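Local atomic coordinates of serine-pyruvate aminotransferase (AgxT) (Sulfolobus solfataricus, PDB entry 3ZRP), a protein that binds pyridoxal 5'-phosphate and, as a class-V aminotransferase, probably transfers the amino group of serine to pyruvate. Residues A[42-45]-A[46-50]; A[72-75]-A[76-80]; A[93-96]-A[97-101]; A[252-255]-A[256-260]. One frame throughout, in Å; residues are numbered along the deposited sequence. Where two conformers were deposited one is given.

Contact 1: A[42-45]-A[46-50]; sequences KGLR and YVMGA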
loop_
_atom_site.group_PDB
_atom_site.type_symbol
_atom_site.label_atom_id
_atom_site.label_comp_id
_atom_site.label_asym_id
_atom_site.label_seq_id
_atom_site.Cartn_x
_atom_site.Cartn_y
_atom_site.Cartn_z
ATOM N N LYS A 42 19.306 0.895 1.993
ATOM C CA LYS A 42 20.573 1.655 2.053
ATOM C C LYS A 42 20.422 3.073 1.521
ATOM O O LYS A 42 20.980 4.018 2.090
ATOM C CB LYS A 42 21.702 0.933 1.296
ATOM C CG LYS A 42 22.077 -0.362 1.938
ATOM C CD LYS A 42 23.174 -1.070 1.178
ATOM C CE LYS A 42 23.119 -2.575 1.436
ATOM N NZ LYS A 42 23.365 -2.927 2.861
ATOM N N GLY A 43 19.634 3.198 0.450
ATOM C CA GLY A 43 19.327 4.467 -0.173
ATOM C C GLY A 43 18.615 5.415 0.762
ATOM O O GLY A 43 18.878 6.621 0.714
ATOM N N LEU A 44 17.716 4.874 1.602
ATOM C CA LEU A 44 17.073 5.659 2.652
ATOM C C LEU A 44 18.097 6.240 3.623
ATOM O O LEU A 44 18.029 7.415 3.957
ATOM C CB LEU A 44 16.006 4.836 3.397
ATOM C CG LEU A 44 14.942 5.585 4.220
ATOM C CD1 LEU A 44 14.247 6.728 3.463
ATOM C CD2 LEU A 44 13.897 4.610 4.741
ATOM N N ARG A 45 19.051 5.417 4.070
ATOM C CA ARG A 45 20.116 5.917 4.954
ATOM C C ARG A 45 20.899 7.042 4.288
ATOM O O ARG A 45 21.227 8.056 4.920
ATOM C CB ARG A 45 21.076 4.798 5.367
ATOM C CG ARG A 45 20.508 3.791 6.349
ATOM C CD ARG A 45 21.646 3.124 7.126
ATOM N NE ARG A 45 21.221 1.899 7.819
ATOM C CZ ARG A 45 21.066 0.722 7.229
ATOM N NH1 ARG A 45 21.305 0.596 5.942
ATOM N NH2 ARG A 45 20.672 -0.323 7.923
ATOM N N TYR A 46 21.201 6.848 3.007
ATOM C CA TYR A 46 21.951 7.817 2.217
ATOM C C TYR A 46 21.247 9.183 2.106
ATOM O O TYR A 46 21.844 10.221 2.409
ATOM C CB TYR A 46 22.302 7.202 0.843
ATOM C CG TYR A 46 22.989 8.168 -0.100
ATOM C CD1 TYR A 46 24.334 8.535 0.091
ATOM C CD2 TYR A 46 22.304 8.722 -1.173
ATOM C CE1 TYR A 46 24.953 9.448 -0.758
ATOM C CE2 TYR A 46 22.910 9.630 -2.027
ATOM C CZ TYR A 46 24.240 9.987 -1.812
ATOM O OH TYR A 46 24.836 10.871 -2.667
ATOM N N VAL A 47 19.970 9.201 1.707
ATOM C CA VAL A 47 19.264 10.474 1.527
ATOM C C VAL A 47 18.870 11.144 2.858
ATOM O O VAL A 47 18.666 12.368 2.921
ATOM C CB VAL A 47 18.019 10.356 0.589
ATOM C CG1 VAL A 47 18.417 9.806 -0.780
ATOM C CG2 VAL A 47 16.917 9.498 1.223
ATOM N N MET A 48 18.755 10.358 3.916
ATOM C CA MET A 48 18.475 10.930 5.230
ATOM C C MET A 48 19.734 11.220 6.050
ATOM O O MET A 48 19.660 11.794 7.135
ATOM C CB MET A 48 17.508 10.058 5.993
ATOM C CG MET A 48 16.079 10.371 5.605
ATOM S SD MET A 48 14.986 9.141 6.259
ATOM C CE MET A 48 13.423 9.639 5.549
ATOM N N GLY A 49 20.894 10.838 5.526
ATOM C CA GLY A 49 22.166 11.100 6.200
ATOM C C GLY A 49 22.263 10.388 7.527
ATOM O O GLY A 49 22.165 11.019 8.571
ATOM N N ALA A 50 22.436 9.071 7.483
ATOM C CA ALA A 50 22.613 8.280 8.693
ATOM C C ALA A 50 23.498 7.074 8.440
ATOM O O ALA A 50 23.502 6.509 7.357
ATOM C CB ALA A 50 21.269 7.834 9.243
#
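V47 packs against the carbonyl oxygen of G43 in the last turns of helix 31-48. Its two methyls, CG1 and CG2, each lie 3.5 Å from G43 O. The same oxygen accepts V47 N at 3.0 Å in a nearly straight bond (164°). This is the tight side of the contact. V47 also packs on F256 and I259 of helix 246-262, while L44 packs on L199 and M48 on L201 of strand 197-202. L44 and M48 run side by side and point the same way. The extended chain of M48 beyond CG (chi2 169°) carries CE to 3.7 Å from L44 CD1. Both side chains were modelled in two conformers, so this touch is tentative.

The other side is looser. K42 leads away from this turn, and its NZ makes a long, weak ion pair with E234. R45 rests its CB 3.6 Å from A50 O, then leads off to Y54 O and to a salt bridge with E234. Y46 turns its hydroxyl to the backbone N of I264.

A Schellman motif closes the helix. G49 has positive phi (63°), and A50 N returns to R45 O at 3.0 Å. G49 N makes a weak bond to Y46 O. The helix end is thus held by backbone polar groups. Its buried side relies on apolar packing, and its outer side leans on R45 and Y46, whose polar ends reach E234 and backbone atoms.

Contact 2: A[72-75]-A[76-80]; sequences SLLK and PNDKI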
loop_
_atom_site.group_PDB
_atom_site.type_symbol
_atom_site.label_atom_id
_atom_site.label_comp_id
_atom_site.label_asym_id
_atom_site.label_seq_id
_atom_site.Cartn_x
_atom_site.Cartn_y
_atom_site.Cartn_z
ATOM N N SER A 72 3.642 2.624 16.873
ATOM C CA SER A 72 4.458 1.464 17.249
ATOM C C SER A 72 5.399 1.802 18.409
ATOM O O SER A 72 5.936 0.891 19.079
ATOM C CB SER A 72 5.311 0.993 16.057
ATOM O OG SER A 72 4.510 0.551 14.942
ATOM N N LEU A 73 5.621 3.100 18.623
ATOM C CA LEU A 73 6.553 3.579 19.663
ATOM C C LEU A 73 5.842 4.126 20.903
ATOM O O LEU A 73 6.485 4.701 21.809
ATOM C CB LEU A 73 7.493 4.642 19.065
ATOM C CG LEU A 73 8.356 4.167 17.881
ATOM C CD1 LEU A 73 9.172 5.328 17.338
ATOM C CD2 LEU A 73 9.278 2.980 18.237
ATOM N N LEU A 74 4.518 3.955 20.943
ATOM C CA LEU A 74 3.680 4.604 21.951
ATOM C C LEU A 74 2.941 3.630 22.859
ATOM O O LEU A 74 2.695 2.464 22.509
ATOM C CB LEU A 74 2.689 5.583 21.297
ATOM C CG LEU A 74 3.318 6.770 20.530
ATOM C CD1 LEU A 74 2.258 7.587 19.836
ATOM C CD2 LEU A 74 4.157 7.655 21.458
ATOM N N LYS A 75 2.612 4.137 24.036
ATOM C CA LYS A 75 1.903 3.374 25.054
ATOM C C LYS A 75 0.667 4.147 25.486
ATOM O O LYS A 75 0.594 5.365 25.292
ATOM C CB LYS A 75 2.832 3.083 26.247
ATOM C CG LYS A 75 3.791 1.932 25.971
ATOM C CD LYS A 75 4.622 1.565 27.198
ATOM C CE LYS A 75 5.352 0.247 26.976
ATOM N NZ LYS A 75 6.385 -0.035 28.007
ATOM N N PRO A 76 -0.326 3.452 26.074
ATOM C CA PRO A 76 -1.530 4.213 26.435
ATOM C C PRO A 76 -1.184 5.387 27.380
ATOM O O PRO A 76 -0.277 5.248 28.237
ATOM C CB PRO A 76 -2.412 3.164 27.139
ATOM C CG PRO A 76 -1.967 1.857 26.566
ATOM C CD PRO A 76 -0.459 2.024 26.420
ATOM N N ASN A 77 -1.867 6.520 27.171
ATOM C CA ASN A 77 -1.700 7.741 27.971
ATOM C C ASN A 77 -0.403 8.524 27.739
ATOM O O ASN A 77 -0.152 9.524 28.393
ATOM C CB ASN A 77 -1.916 7.433 29.468
ATOM C CG ASN A 77 -3.243 6.739 29.720
ATOM O OD1 ASN A 77 -4.285 7.190 29.232
ATOM N ND2 ASN A 77 -3.212 5.628 30.456
ATOM N N ASP A 78 0.415 8.080 26.790
ATOM C CA ASP A 78 1.627 8.839 26.401
ATOM C C ASP A 78 1.263 10.275 25.986
ATOM O O ASP A 78 0.190 10.520 25.411
ATOM C CB ASP A 78 2.370 8.148 25.249
ATOM C CG ASP A 78 3.366 7.089 25.726
ATOM O OD1 ASP A 78 3.570 6.950 26.964
ATOM O OD2 ASP A 78 3.943 6.396 24.847
ATOM N N LYS A 79 2.155 11.218 26.270
ATOM C CA LYS A 79 1.912 12.618 25.939
ATOM C C LYS A 79 2.693 13.060 24.705
ATOM O O LYS A 79 3.917 12.885 24.600
ATOM C CB LYS A 79 2.218 13.541 27.124
ATOM C CG LYS A 79 1.195 13.398 28.250
ATOM C CD LYS A 79 1.646 14.180 29.476
ATOM C CE LYS A 79 1.472 15.688 29.282
ATOM N NZ LYS A 79 2.436 16.451 30.119
ATOM N N ILE A 80 1.940 13.613 23.773
ATOM C CA ILE A 80 2.442 13.975 22.451
ATOM C C ILE A 80 2.241 15.476 22.245
ATOM O O ILE A 80 1.144 16.023 22.476
ATOM C CB ILE A 80 1.669 13.207 21.317
ATOM C CG1 ILE A 80 1.844 11.688 21.463
ATOM C CG2 ILE A 80 2.085 13.730 19.904
ATOM C CD1 ILE A 80 0.874 10.879 20.574
#
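D78 OD2 is gripped by two groups. The backbone N of K75 reaches it at 2.7 Å, and K129 of strand 128-134 adds a salt bridge. K75 N approaches from above the carboxylate plane, 64° out of it, yet its N-H points well at the oxygen (155°). The carboxylate gets there because D78 CG is anti to the carbonyl carbon (chi1 -87°), which lays the group back over the turn. D78 CG then lies 3.3 Å from K75 O.

The main chain adds a second bond. D78 N donates to K75 O at 3.1 Å, closing a type II beta turn from K75 to D78. P76 takes the second position and N77 the third, with positive phi. K75 and D78 are therefore tied twice, once through the main chain and once through the carboxylate. With an alanine at D78, K75 N would probably lose its acceptor and K129 its charged mate, leaving the K75 to D78 link to the main-chain bond.

Beneath the polar part lies an apolar one. L74 CD1 meets I80 CD1 at 3.6 Å, the two side chains crossing at about a right angle. F96 and L130 pack on both. Where the two parts join, the methyl L74 CD2 lies 3.6 Å from D78 OD2.

The turn brings the loop after helix 63-69 into strand 79-83 of the central sheet, away from the cofactor. The chemistry implies a polar turn beside an apolar patch: a charged carboxylate fixes the turn, and L74 and I80, which flank it, join it to the sheet and to helix 87-96.

Contact 3: A[93-96]-A[97-101]; sequences EQIF and KRYPV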
loop_
_atom_site.group_PDB
_atom_site.type_symbol
_atom_site.label_atom_id
_atom_site.label_comp_id
_atom_site.label_asym_id
_atom_site.label_seq_id
_atom_site.Cartn_x
_atom_site.Cartn_y
_atom_site.Cartn_z
ATOM N N GLU A 93 -2.456 15.024 14.417
ATOM C CA GLU A 93 -3.571 15.092 15.377
ATOM C C GLU A 93 -4.758 14.186 14.972
ATOM O O GLU A 93 -5.319 13.479 15.826
ATOM C CB GLU A 93 -4.056 16.548 15.574
ATOM C CG GLU A 93 -5.106 16.689 16.657
ATOM C CD GLU A 93 -5.653 18.081 16.836
ATOM O OE1 GLU A 93 -5.803 18.830 15.842
ATOM O OE2 GLU A 93 -5.954 18.418 18.002
ATOM N N GLN A 94 -5.118 14.205 13.689
ATOM C CA GLN A 94 -6.216 13.344 13.178
ATOM C C GLN A 94 -5.915 11.850 13.385
ATOM O O GLN A 94 -6.803 11.091 13.828
ATOM C CB GLN A 94 -6.564 13.667 11.718
ATOM C CG GLN A 94 -7.133 15.090 11.554
ATOM C CD GLN A 94 -8.372 15.296 12.397
ATOM O OE1 GLN A 94 -8.375 16.081 13.365
ATOM N NE2 GLN A 94 -9.430 14.549 12.071
ATOM N N ILE A 95 -4.672 11.450 13.101
ATOM C CA ILE A 95 -4.200 10.082 13.357
ATOM C C ILE A 95 -4.266 9.748 14.860
ATOM O O ILE A 95 -4.902 8.748 15.255
ATOM C CB ILE A 95 -2.757 9.856 12.830
ATOM C CG1 ILE A 95 -2.698 9.956 11.296
ATOM C CG2 ILE A 95 -2.175 8.512 13.322
ATOM C CD1 ILE A 95 -1.247 10.055 10.734
ATOM N N PHE A 96 -3.659 10.600 15.688
ATOM C CA PHE A 96 -3.550 10.301 17.113
ATOM C C PHE A 96 -4.881 10.345 17.866
ATOM O O PHE A 96 -4.966 9.758 18.930
ATOM C CB PHE A 96 -2.497 11.173 17.833
ATOM C CG PHE A 96 -1.067 10.935 17.386
ATOM C CD1 PHE A 96 -0.555 9.643 17.239
ATOM C CD2 PHE A 96 -0.228 12.023 17.120
ATOM C CE1 PHE A 96 0.772 9.427 16.848
ATOM C CE2 PHE A 96 1.118 11.821 16.717
ATOM C CZ PHE A 96 1.603 10.529 16.574
ATOM N N LYS A 97 -5.909 11.004 17.299
ATOM C CA LYS A 97 -7.267 10.983 17.842
ATOM C C LYS A 97 -7.842 9.572 17.872
ATOM O O LYS A 97 -8.739 9.281 18.659
ATOM C CB LYS A 97 -8.202 11.853 17.000
ATOM C CG LYS A 97 -8.368 13.311 17.453
ATOM C CD LYS A 97 -9.478 13.980 16.595
ATOM C CE LYS A 97 -9.385 15.506 16.548
ATOM N NZ LYS A 97 -9.587 16.132 17.887
ATOM N N ARG A 98 -7.312 8.690 17.026
ATOM C CA ARG A 98 -7.777 7.305 16.961
ATOM C C ARG A 98 -7.138 6.414 18.023
ATOM O O ARG A 98 -7.502 5.251 18.141
ATOM C CB ARG A 98 -7.513 6.722 15.567
ATOM C CG ARG A 98 -8.160 7.475 14.392
ATOM C CD ARG A 98 -9.651 7.743 14.613
ATOM N NE ARG A 98 -10.381 6.480 14.717
ATOM C CZ ARG A 98 -11.697 6.359 14.874
ATOM N NH1 ARG A 98 -12.452 7.447 14.946
ATOM N NH2 ARG A 98 -12.252 5.146 14.973
ATOM N N TYR A 99 -6.165 6.949 18.771
ATOM C CA TYR A 99 -5.374 6.174 19.713
ATOM C C TYR A 99 -5.526 6.733 21.126
ATOM O O TYR A 99 -5.749 7.925 21.287
ATOM C CB TYR A 99 -3.890 6.151 19.291
ATOM C CG TYR A 99 -3.708 5.362 17.993
ATOM C CD1 TYR A 99 -3.946 5.975 16.739
ATOM C CD2 TYR A 99 -3.418 3.984 18.021
ATOM C CE1 TYR A 99 -3.832 5.236 15.521
ATOM C CE2 TYR A 99 -3.280 3.254 16.843
ATOM C CZ TYR A 99 -3.509 3.868 15.601
ATOM O OH TYR A 99 -3.409 3.108 14.457
ATOM N N PRO A 100 -5.373 5.874 22.155
ATOM C CA PRO A 100 -5.452 6.275 23.577
ATOM C C PRO A 100 -4.222 7.070 24.036
ATOM O O PRO A 100 -3.441 6.605 24.895
ATOM C CB PRO A 100 -5.546 4.927 24.305
ATOM C CG PRO A 100 -4.798 3.978 23.427
ATOM C CD PRO A 100 -5.085 4.431 22.002
ATOM N N VAL A 101 -4.035 8.245 23.436
ATOM C CA VAL A 101 -2.899 9.106 23.732
ATOM C C VAL A 101 -3.379 10.528 24.016
ATOM O O VAL A 101 -4.506 10.877 23.689
ATOM C CB VAL A 101 -1.816 9.110 22.613
ATOM C CG1 VAL A 101 -1.069 7.797 22.580
ATOM C CG2 VAL A 101 -2.421 9.473 21.238
HETATM O O HOH W 1 -5.706 11.036 21.159
#
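F96 O accepts Y99 N at 3.1 Å, closing a type I beta turn from F96 to Y99 directly after helix 87-96. The donor stands above the carbonyl plane, 64° out of it. A water 2.7 Å from F96 O is also within hydrogen-bonding reach of V101 O and can link the two. Against F96 O rests V101 CG2, at 3.4 Å, and this methyl touches F96 CB as well. The F96 ring packs on V103.

One residue back, I95 O takes R98 N at 3.0 Å. It also lies at the edge of the Y99 ring, in the ring plane, 3.3 Å from Y99 CD1. Y99 CG is anti to the carbonyl carbon (chi1 -67°), which brings this edge to the end of the helix. Y99 OH is hydrogen-bonded to E68 OE2.

The turn belongs to a beta-alpha-beta crossover: strand 79-83, helix 87-96 and strand 102-106, with the two strands parallel neighbours in the sheet. An inverse gamma turn at P100 brings the chain round to V101.

K97 lies along the last helical turn, beside Q94. Its CE comes to 3.4 Å from Q94 OE1. K97 NZ stays 4.3 Å from E93 OE2, beyond salt-bridge range; E93 instead pairs with R107.

Further out, I95 packs on M67 and E68, and its side chain is about 4 Å from that of the cofactor-binding T64. R98 bends away to bond A217 O of the second subunit, whose Y219 packs on Q94 and I95.

Contact 4: A[252-255]-A[256-260]; sequences LAEA and FRLIE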
loop_
_atom_site.group_PDB
_atom_site.type_symbol
_atom_site.label_atom_id
_atom_site.label_comp_id
_atom_site.label_asym_id
_atom_site.label_seq_id
_atom_site.Cartn_x
_atom_site.Cartn_y
_atom_site.Cartn_z
ATOM N N LEU A 252 11.428 1.956 -6.880
ATOM C CA LEU A 252 12.113 2.718 -5.820
ATOM C C LEU A 252 13.646 2.495 -5.831
ATOM O O LEU A 252 14.409 3.446 -5.642
ATOM C CB LEU A 252 11.525 2.425 -4.407
ATOM C CG LEU A 252 12.160 3.215 -3.232
ATOM C CD1 LEU A 252 11.968 4.752 -3.377
ATOM C CD2 LEU A 252 11.663 2.754 -1.852
ATOM N N ALA A 253 14.092 1.257 -6.034
ATOM C CA ALA A 253 15.552 0.978 -6.022
ATOM C C ALA A 253 16.280 1.712 -7.164
ATOM O O ALA A 253 17.423 2.206 -7.005
ATOM C CB ALA A 253 15.812 -0.528 -6.095
ATOM N N GLU A 254 15.600 1.781 -8.301
ATOM C CA GLU A 254 16.082 2.494 -9.460
ATOM C C GLU A 254 16.079 4.006 -9.221
ATOM O O GLU A 254 17.016 4.685 -9.628
ATOM C CB GLU A 254 15.242 2.136 -10.693
ATOM C CG GLU A 254 15.667 2.827 -12.012
ATOM C CD GLU A 254 17.096 2.462 -12.496
ATOM O OE1 GLU A 254 17.758 1.573 -11.912
ATOM O OE2 GLU A 254 17.549 3.078 -13.484
ATOM N N ALA A 255 15.027 4.545 -8.589
ATOM C CA ALA A 255 15.065 5.963 -8.190
ATOM C C ALA A 255 16.287 6.229 -7.308
ATOM O O ALA A 255 17.024 7.205 -7.529
ATOM C CB ALA A 255 13.771 6.385 -7.478
ATOM N N PHE A 256 16.526 5.372 -6.321
ATOM C CA PHE A 256 17.683 5.584 -5.455
ATOM C C PHE A 256 19.026 5.487 -6.209
ATOM O O PHE A 256 19.990 6.194 -5.850
ATOM C CB PHE A 256 17.677 4.624 -4.260
ATOM C CG PHE A 256 16.851 5.097 -3.088
ATOM C CD1 PHE A 256 17.092 6.345 -2.497
ATOM C CD2 PHE A 256 15.851 4.281 -2.551
ATOM C CE1 PHE A 256 16.331 6.777 -1.403
ATOM C CE2 PHE A 256 15.094 4.704 -1.453
ATOM C CZ PHE A 256 15.330 5.953 -0.883
ATOM N N ARG A 257 19.096 4.620 -7.225
ATOM C CA ARG A 257 20.323 4.505 -8.052
ATOM C C ARG A 257 20.591 5.843 -8.739
ATOM O O ARG A 257 21.696 6.363 -8.676
ATOM C CB ARG A 257 20.245 3.351 -9.064
ATOM C CG ARG A 257 21.623 2.926 -9.669
ATOM C CD ARG A 257 21.468 1.909 -10.837
ATOM N NE ARG A 257 20.649 2.450 -11.930
ATOM C CZ ARG A 257 21.090 3.287 -12.874
ATOM N NH1 ARG A 257 22.362 3.692 -12.885
ATOM N NH2 ARG A 257 20.258 3.719 -13.816
ATOM N N LEU A 258 19.551 6.416 -9.349
ATOM C CA LEU A 258 19.647 7.725 -9.997
ATOM C C LEU A 258 19.994 8.877 -9.031
ATOM O O LEU A 258 20.769 9.759 -9.392
ATOM C CB LEU A 258 18.374 8.015 -10.777
ATOM C CG LEU A 258 18.121 7.006 -11.915
ATOM C CD1 LEU A 258 16.770 7.249 -12.579
ATOM C CD2 LEU A 258 19.279 7.023 -12.943
ATOM N N ILE A 259 19.459 8.837 -7.809
ATOM C CA ILE A 259 19.745 9.848 -6.776
ATOM C C ILE A 259 21.213 9.780 -6.354
ATOM O O ILE A 259 21.878 10.823 -6.255
ATOM C CB ILE A 259 18.782 9.716 -5.548
ATOM C CG1 ILE A 259 17.349 10.094 -5.956
ATOM C CG2 ILE A 259 19.250 10.574 -4.384
ATOM C CD1 ILE A 259 16.274 9.823 -4.878
ATOM N N GLU A 260 21.720 8.571 -6.138
ATOM C CA GLU A 260 23.124 8.411 -5.754
ATOM C C GLU A 260 24.045 8.827 -6.905
ATOM O O GLU A 260 25.075 9.451 -6.677
ATOM C CB GLU A 260 23.440 6.994 -5.256
ATOM C CG GLU A 260 24.856 6.887 -4.628
ATOM C CD GLU A 260 24.912 6.062 -3.338
ATOM O OE1 GLU A 260 23.881 5.496 -2.915
ATOM O OE2 GLU A 260 26.002 5.991 -2.731
#
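E254 and R257, three residues apart on helix 246-262, form a side-on salt bridge. R257 NE meets E254 OE1 at 3.0 Å and R257 NH2 meets E254 OE2 at 2.8 Å. Both N-H groups point almost straight at their oxygens, on the syn side of each. The carboxylate lies at the guanidinium edge, and the two planes are turned 37° apart. Bends at chi2 of E254 (63°) and chi3 of R257 (59°) lay the groups alongside each other. A glutamine in place of E254 would probably lose the charge pairing and leave R257 freer to turn. E254 also touches D16, a calcium ligand of this protein, although no calcium is bound to this chain.

The main-chain bonds are those of a regular alpha-helix, each N-H reaching back four residues. L258 N to E254 O, at 3.1 Å, is nearly straight. This helix packs beside helix 31-48 and against strand 197-202.

Among the apolar contacts, L252 and F256 lie on that inner side. They run side by side, and L252 CG and CD1 both come to 3.7 Å from F256 CE2. I259 packs on L191. Elsewhere on the helix, L258 packs on D16 and V17 of helix 15-20.

The four contacts fall into two pairs, with about 13 Å or more between the nearest atoms of different pairs. Contacts 1 and 4 touch where helix 31-48 meets helix 246-262: F256 CE1 lies 3.3 Å from G43 O. Contact 4 is the buried one of the four, though its salt bridge is on a less buried side; contacts 1, 2 and 3 are partly buried, each with a core side and a more exposed one. Contacts 2 and 3 meet near strand 102-106, outermost within this chain, where N77 N probably bonds P100 O. Contact 1 ends a helix by a Schellman motif, contacts 2 and 3 rest on beta turns, and contact 4 is mid-helix. Contact 3 alone reaches the second subunit.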